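Local atomic coordinates of mRNA-binding protein PUF3 (PDB entry 3K49), a protein that binds the 3' untranslated regions of mRNAs, mostly those for mitochondrial proteins, brings them to mitochondria and promotes deadenylation and decay of COX17 mRNA. Residues L296-E299 with M304-M307. Numbering follows the deposited sequence.
Sequences LNLE and MILM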
loop_
_atom_site.group_PDB
_atom_site.type_symbol
_atom_site.label_atom_id
_atom_site.label_comp_id
_atom_site.label_asym_id
_atom_site.label_seq_id
_atom_site.Cartn_x
_atom_site.Cartn_y
_atom_site.Cartn_z
ATOM N N LEU A 296 1.054 -34.231 -24.553
ATOM C CA LEU A 296 -0.075 -35.154 -24.521
ATOM C C LEU A 296 0.067 -36.213 -23.434
ATOM O O LEU A 296 -0.929 -36.673 -22.871
ATOM C CB LEU A 296 -0.280 -35.809 -25.885
ATOM C CG LEU A 296 -1.356 -35.139 -26.741
ATOM C CD1 LEU A 296 -1.306 -35.617 -28.187
ATOM C CD2 LEU A 296 -2.732 -35.378 -26.126
ATOM N N ASN A 297 1.305 -36.595 -23.141
ATOM C CA ASN A 297 1.568 -37.606 -22.126
ATOM C C ASN A 297 2.613 -37.142 -21.112
ATOM O O ASN A 297 3.785 -37.510 -21.199
ATOM C CB ASN A 297 1.995 -38.923 -22.777
ATOM C CG ASN A 297 1.810 -40.113 -21.857
ATOM O OD1 ASN A 297 0.905 -40.130 -21.019
ATOM N ND2 ASN A 297 2.668 -41.119 -22.008
ATOM N N LEU A 298 2.182 -36.323 -20.157
ATOM C CA LEU A 298 3.075 -35.821 -19.121
ATOM C C LEU A 298 3.094 -36.782 -17.951
ATOM O O LEU A 298 2.163 -37.570 -17.774
ATOM C CB LEU A 298 2.639 -34.433 -18.644
ATOM C CG LEU A 298 2.906 -33.253 -19.581
ATOM C CD1 LEU A 298 2.321 -31.969 -19.007
ATOM C CD2 LEU A 298 4.396 -33.103 -19.839
ATOM N N GLU A 299 4.157 -36.712 -17.157
ATOM C CA GLU A 299 4.284 -37.548 -15.971
ATOM C C GLU A 299 3.833 -36.781 -14.742
ATOM O O GLU A 299 3.866 -35.552 -14.719
ATOM C CB GLU A 299 5.728 -38.018 -15.791
ATOM C CG GLU A 299 6.354 -38.556 -17.064
ATOM C CD GLU A 299 7.730 -39.138 -16.835
ATOM O OE1 GLU A 299 7.917 -39.828 -15.809
ATOM O OE2 GLU A 299 8.619 -38.906 -17.686
ATOM N N MET A 304 4.548 -28.925 -14.882
ATOM C CA MET A 304 3.155 -28.598 -15.182
ATOM C C MET A 304 2.175 -29.295 -14.254
ATOM O O MET A 304 1.325 -28.649 -13.638
ATOM C CB MET A 304 2.824 -28.983 -16.619
ATOM C CG MET A 304 3.487 -28.109 -17.658
ATOM S SD MET A 304 2.558 -26.585 -17.903
ATOM C CE MET A 304 0.959 -27.264 -18.337
ATOM N N ILE A 305 2.295 -30.616 -14.158
ATOM C CA ILE A 305 1.331 -31.418 -13.415
ATOM C C ILE A 305 1.431 -31.198 -11.913
ATOM O O ILE A 305 0.415 -31.162 -11.217
ATOM C CB ILE A 305 1.519 -32.919 -13.685
ATOM C CG1 ILE A 305 1.410 -33.211 -15.181
ATOM C CG2 ILE A 305 0.502 -33.733 -12.899
ATOM C CD1 ILE A 305 0.079 -32.824 -15.783
ATOM N N LEU A 306 2.656 -31.058 -11.411
ATOM C CA LEU A 306 2.862 -30.728 -10.006
ATOM C C LEU A 306 2.203 -29.386 -9.709
ATOM O O LEU A 306 1.717 -29.149 -8.608
ATOM C CB LEU A 306 4.348 -30.629 -9.681
ATOM C CG LEU A 306 5.175 -31.907 -9.611
ATOM C CD1 LEU A 306 6.644 -31.545 -9.451
ATOM C CD2 LEU A 306 4.710 -32.797 -8.469
ATOM N N MET A 307 2.199 -28.512 -10.708
ATOM C CA MET A 307 1.646 -27.176 -10.563
ATOM C C MET A 307 0.118 -27.161 -10.651
ATOM O O MET A 307 -0.543 -26.585 -9.787
ATOM C CB MET A 307 2.286 -26.222 -11.578
ATOM C CG MET A 307 3.698 -25.805 -11.178
ATOM S SD MET A 307 4.536 -24.783 -12.393
ATOM C CE MET A 307 3.423 -23.380 -12.497
#
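Leu298 packs on Met304 and Ile305 in a small apolar contact between a loop and the helix it leads into, within Pumilio repeat 8 near the C-terminal end of the curved PUM-HD. The chain leaves helical geometry at Asn297, after helix 292-296, and the loop turns Leu298 inward against the first turn of the short helix 303-308. With CG beside the backbone N and anti to the carbonyl carbon (chi1 -74°), Leu298 uses two parts of its side chain: methyl CD1 lies 3.9 Å from Met304 CB, while its CB sits 3.9 Å from Ile305 CG1. Ile305 answers with its longer branch, whose CD1 reaches to 4.0 Å from Leu298 CD1. The same branch also meets backbone, CG1 lying 3.4 Å from Glu299 O; that carbonyl oxygen is hydrogen bonded to Ser302 OG, a link within the connecting loop. Glu299 directs its CB away from the helix. Pro289, from a preceding loop, and Ala335, on helix 326-345, each touch both Leu298 and Met304, joining the contact to that long helix. Cutting Ile305 back to an alanine would probably leave a gap beside Leu298, whose CB and CD1 lose the CG1-CD1 branch. Branched and flexible aliphatic chains suit such a junction: between 296-299 and 304-307 the hold comes from dispersion and buried apolar surface, with the Glu299-Ser302 bond shaping the loop beside it.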